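Local coordinates for hypothetical protein (Ruminococcus gnavus, PDB 4QAN) that is of unknown function but has a cystatin-like fold, belongs as a divergent member to the NTF2-like superfamily, and can bind magnesium, at residues 50-55 / 89-94; 94-99 / 256-261. One frame throughout, in Å; residues are numbered along the deposited sequence.

Contact 1: 50-55 / 89-94; sequences CAIDET and LTSAEM
The first turn of helix 52-58 packs against the N-terminal part of the long helix 87-108, with Ile52 and Thr55 meeting Ser91 and Met94, the latter present as selenomethionine. Both pairs are spaced by three residues, so one ridge of each helix supplies the contact. Thr55 and Met94 cross obliquely, and the selenomethionine ends in a tight approach: its CE lies 3.5 Å from Thr55 CG2, with Thr55 CB almost as near. A bend at chi3 (82°) turns that methyl toward the threonine, while Met94 SE rests 3.6 Å from the backbone oxygen Ile52 O. Ile52 sends its CG2 branch to the other helix, where it sits 4.0 Å from Ser91 OG. Thr55 has two faces. Its methyl packs on Met94, whereas Thr55 OG1 turns back to Ala51 O, the N-cap carbonyl, at 2.8 Å, approaching a lone pair in the carbonyl plane at 145°. Ala51 O also receives Thr55 N, so two donors grip it at the helix start; a weak bond links Thr55 OG1 with His171 as well. With an alanine here, OG1 and CG2 are gone, which would probably leave Ala51 O with the backbone N-H alone from this residue and open a gap beside the selenomethionine methyl. A water bridges the two helices, donating to Asp53 OD1 at 2.8 Å and accepting from Ser91 OG over a very short separation whose exact length is doubtful. Tyr179 touches both Thr55 and Met94, and Tyr164 of strand 153-164 also packs on Thr55. The arrangement is one of buried helix-on-helix packing beside the antiparallel sheet that includes strand 153-164, consistent with the helical layer of a cystatin-like fold.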
# COMPACT_ATOMS: atom_id res chain seq x y z
N CYS A 50 2.97 6.59 11.77
CA CYS A 50 3.79 5.76 10.90
C CYS A 50 4.49 6.60 9.84
O CYS A 50 4.02 7.67 9.47
CB CYS A 50 2.92 4.69 10.22
SG CYS A 50 2.02 3.60 11.36
N ALA A 51 5.59 6.09 9.30
CA ALA A 51 6.38 6.81 8.30
C ALA A 51 5.88 6.51 6.87
O ALA A 51 6.64 6.03 6.04
CB ALA A 51 7.85 6.46 8.44
N ILE A 52 4.61 6.81 6.60
CA ILE A 52 4.02 6.50 5.31
C ILE A 52 4.61 7.35 4.17
O ILE A 52 5.14 6.79 3.19
CB ILE A 52 2.47 6.57 5.33
CG1 ILE A 52 1.91 5.51 6.30
CG2 ILE A 52 1.91 6.31 3.94
CD1 ILE A 52 0.46 5.69 6.69
N ASP A 53 4.51 8.67 4.27
CA ASP A 53 5.01 9.56 3.21
C ASP A 53 6.54 9.60 3.16
O ASP A 53 7.13 9.68 2.09
CB ASP A 53 4.48 10.99 3.38
CG ASP A 53 2.98 11.09 3.19
OD1 ASP A 53 2.39 10.29 2.44
OD2 ASP A 53 2.38 11.99 3.81
N GLU A 54 7.18 9.53 4.31
CA GLU A 54 8.63 9.68 4.39
C GLU A 54 9.30 8.45 3.77
O GLU A 54 10.14 8.58 2.90
CB GLU A 54 9.09 9.92 5.83
CG GLU A 54 8.44 11.11 6.54
CD GLU A 54 7.13 10.77 7.23
OE1 GLU A 54 6.54 9.70 6.94
OE2 GLU A 54 6.69 11.58 8.09
N THR A 55 8.89 7.26 4.19
CA THR A 55 9.40 6.03 3.59
C THR A 55 9.08 6.00 2.09
O THR A 55 9.95 5.73 1.27
CB THR A 55 8.82 4.78 4.27
OG1 THR A 55 9.17 4.78 5.66
CG2 THR A 55 9.34 3.50 3.62
N LEU A 89 -0.12 4.47 -5.29
CA LEU A 89 -0.05 3.01 -5.12
C LEU A 89 0.79 2.65 -3.88
O LEU A 89 0.44 1.75 -3.14
CB LEU A 89 0.52 2.33 -6.36
CG LEU A 89 -0.16 2.65 -7.69
CD1 LEU A 89 0.19 1.59 -8.74
CD2 LEU A 89 -1.67 2.73 -7.53
N THR A 90 1.87 3.40 -3.66
CA THR A 90 2.82 3.12 -2.61
C THR A 90 2.19 3.50 -1.28
O THR A 90 2.21 2.70 -0.33
CB THR A 90 4.16 3.87 -2.83
OG1 THR A 90 4.70 3.56 -4.12
CG2 THR A 90 5.18 3.45 -1.79
N SER A 91 1.60 4.68 -1.22
CA SER A 91 0.88 5.12 -0.01
C SER A 91 -0.20 4.13 0.39
O SER A 91 -0.29 3.75 1.55
CB SER A 91 0.26 6.51 -0.18
OG SER A 91 -0.67 6.76 0.87
N ALA A 92 -1.00 3.71 -0.58
CA ALA A 92 -2.10 2.81 -0.30
C ALA A 92 -1.64 1.43 0.15
O ALA A 92 -2.23 0.88 1.07
CB ALA A 92 -3.02 2.70 -1.49
N GLU A 93 -0.61 0.88 -0.47
CA GLU A 93 -0.13 -0.42 -0.01
C GLU A 93 0.49 -0.31 1.37
O GLU A 93 0.27 -1.16 2.21
CB GLU A 93 0.86 -1.04 -0.99
CG GLU A 93 0.20 -1.58 -2.25
CD GLU A 93 1.02 -2.68 -2.87
OE1 GLU A 93 1.07 -3.76 -2.26
OE2 GLU A 93 1.62 -2.48 -3.96
N MSE A 94 1.27 0.73 1.61
CA MSE A 94 1.93 0.90 2.89
C MSE A 94 0.91 1.03 3.98
O MSE A 94 1.02 0.38 5.02
CB MSE A 94 2.84 2.12 2.86
CG MSE A 94 4.10 1.81 2.06
SE MSE A 94 5.36 3.29 2.34
CE MSE A 94 6.01 2.58 4.05
O HOH W 1 0.06 8.77 2.18

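Contact 2: 94-99 / 256-261; sequences MTKAYI and LLKKQG
Lys96 leaves its helix with CG trans to the backbone N (chi1 173°) and stays extended until chi4, which carries its methylene groups along the neighbouring helix at Lys258 and Gly261. In Ile99, CG1 lies beside the backbone N (chi1 -69°) and CG2 lies trans to it, which spreads the two branches toward two different residues. Lys96 CE and CD lie alongside the carbonyl of the facing lysine, CE being 3.6 Å from Lys258 O, while Lys96 CB rests 4.0 Å from Gly261 CA. That glycine matters for the spacing: a beta carbon there would point at helix 87-108 and collide with Lys96 CB, so its absence allows the axes of the two short segments to approach to 8.1 Å. They run at 133° to each other, nearer antiparallel than parallel. Ile99 and Leu257 cross at about a right angle, and Ile99 CD1 presses on Leu257 CB at a tight 3.5 Å. The second branch, Ile99 CG2, lies 3.7 Å from Lys258 CD and packs against the aliphatic part of that lysine. Thr95 CG2 meets Leu257 CD1 more loosely, at 4.3 Å. The two lysines thus pack through their carbon chains and carry their charges to acids on helix 87-108: Lys96 NZ forms a salt bridge with Glu100, and Lys258 NZ with Glu103. Around helix 87-108, Leu47 and Leu43 of helix 43-48 touch Thr95 and Ile99, Ile52 of helix 52-58 adjoins Thr95, and Tyr98 OH is hydrogen-bonded to His171 O on strand 167-172.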
# COMPACT_ATOMS: atom_id res chain seq x y z
N MSE A 94 1.27 0.73 1.61
CA MSE A 94 1.93 0.90 2.89
C MSE A 94 0.91 1.03 3.98
O MSE A 94 1.02 0.38 5.02
CB MSE A 94 2.84 2.12 2.86
CG MSE A 94 4.10 1.81 2.06
SE MSE A 94 5.36 3.29 2.34
CE MSE A 94 6.01 2.58 4.05
N THR A 95 -0.12 1.83 3.73
CA THR A 95 -1.23 2.02 4.65
C THR A 95 -1.89 0.68 5.02
O THR A 95 -2.08 0.38 6.19
CB THR A 95 -2.25 3.04 4.08
OG1 THR A 95 -1.58 4.26 3.78
CG2 THR A 95 -3.36 3.35 5.07
N LYS A 96 -2.16 -0.17 4.03
CA LYS A 96 -2.66 -1.52 4.33
C LYS A 96 -1.71 -2.32 5.23
O LYS A 96 -2.14 -2.94 6.19
CB LYS A 96 -2.92 -2.28 3.04
CG LYS A 96 -3.30 -3.76 3.21
CD LYS A 96 -3.21 -4.41 1.85
CE LYS A 96 -3.98 -5.71 1.79
NZ LYS A 96 -3.27 -6.80 2.49
N ALA A 97 -0.41 -2.27 4.92
CA ALA A 97 0.58 -3.03 5.68
C ALA A 97 0.59 -2.56 7.13
O ALA A 97 0.64 -3.40 8.03
CB ALA A 97 1.97 -2.91 5.06
N TYR A 98 0.51 -1.25 7.36
CA TYR A 98 0.44 -0.70 8.72
C TYR A 98 -0.85 -1.08 9.48
O TYR A 98 -0.81 -1.34 10.68
CB TYR A 98 0.62 0.82 8.73
CG TYR A 98 2.06 1.26 8.57
CD1 TYR A 98 3.03 0.86 9.46
CD2 TYR A 98 2.44 2.10 7.52
CE1 TYR A 98 4.34 1.26 9.33
CE2 TYR A 98 3.76 2.51 7.37
CZ TYR A 98 4.71 2.09 8.28
OH TYR A 98 6.03 2.48 8.17
N ILE A 99 -1.98 -1.12 8.78
CA ILE A 99 -3.23 -1.54 9.38
C ILE A 99 -3.09 -2.96 9.89
O ILE A 99 -3.52 -3.28 10.98
CB ILE A 99 -4.43 -1.40 8.40
CG1 ILE A 99 -4.71 0.09 8.15
CG2 ILE A 99 -5.68 -2.05 8.99
CD1 ILE A 99 -5.60 0.41 6.97
N LEU A 256 -11.98 -0.67 4.36
CA LEU A 256 -11.97 -0.04 3.04
C LEU A 256 -10.55 0.29 2.63
O LEU A 256 -10.20 0.17 1.46
CB LEU A 256 -12.82 1.24 2.99
CG LEU A 256 -14.33 1.02 3.07
CD1 LEU A 256 -15.07 2.36 3.15
CD2 LEU A 256 -14.81 0.21 1.87
N LEU A 257 -9.75 0.70 3.61
CA LEU A 257 -8.35 1.01 3.36
C LEU A 257 -7.52 -0.21 2.98
O LEU A 257 -6.61 -0.10 2.16
CB LEU A 257 -7.73 1.69 4.56
CG LEU A 257 -8.14 3.13 4.78
CD1 LEU A 257 -7.53 3.68 6.07
CD2 LEU A 257 -7.74 4.00 3.59
N LYS A 258 -7.81 -1.36 3.58
CA LYS A 258 -7.08 -2.56 3.23
C LYS A 258 -7.44 -3.00 1.79
O LYS A 258 -6.56 -3.36 1.02
CB LYS A 258 -7.34 -3.68 4.25
CG LYS A 258 -6.74 -3.39 5.62
CD LYS A 258 -6.77 -4.60 6.54
CE LYS A 258 -8.17 -5.19 6.64
NZ LYS A 258 -8.22 -6.24 7.68
N LYS A 259 -8.73 -2.92 1.47
CA LYS A 259 -9.22 -3.17 0.09
C LYS A 259 -8.56 -2.24 -0.92
O LYS A 259 -8.21 -2.67 -2.00
CB LYS A 259 -10.74 -2.94 0.04
CG LYS A 259 -11.53 -3.95 -0.78
CD LYS A 259 -13.01 -4.00 -0.37
CE LYS A 259 -13.22 -4.15 1.15
NZ LYS A 259 -14.54 -4.71 1.57
N GLN A 260 -8.41 -0.97 -0.55
CA GLN A 260 -7.75 0.03 -1.39
C GLN A 260 -6.29 -0.35 -1.62
O GLN A 260 -5.78 -0.28 -2.74
CB GLN A 260 -7.86 1.42 -0.74
CG GLN A 260 -7.09 2.54 -1.44
CD GLN A 260 -7.30 3.90 -0.79
OE1 GLN A 260 -8.24 4.62 -1.13
NE2 GLN A 260 -6.43 4.27 0.12
N GLY A 261 -5.63 -0.77 -0.53
CA GLY A 261 -4.31 -1.39 -0.58
C GLY A 261 -4.22 -2.56 -1.53
O GLY A 261 -3.27 -2.65 -2.29

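Both contacts are built on helix 87-108 and share Met94, whose side chain serves contact 1 alone. Their centres are about 10 Å apart, and each lies about 6 Å from the centre of the chain. Along the sequence they come in series: 50-55 meets 89-94 with 33 residues between its segments, then 94-99 meets 256-261 some 157 residues later, beyond the antiparallel sheet. Tyr98, within the range of contact 2, packs back on contact 1, with its CD1 3.5 Å from Cys50 SG and its CD2 3.7 Å from Ile52 CG1. Helix 87-108 is therefore sandwiched between helix 52-58 and helix 254-275, linking the early helices to the part of the chain that precedes the second sheet.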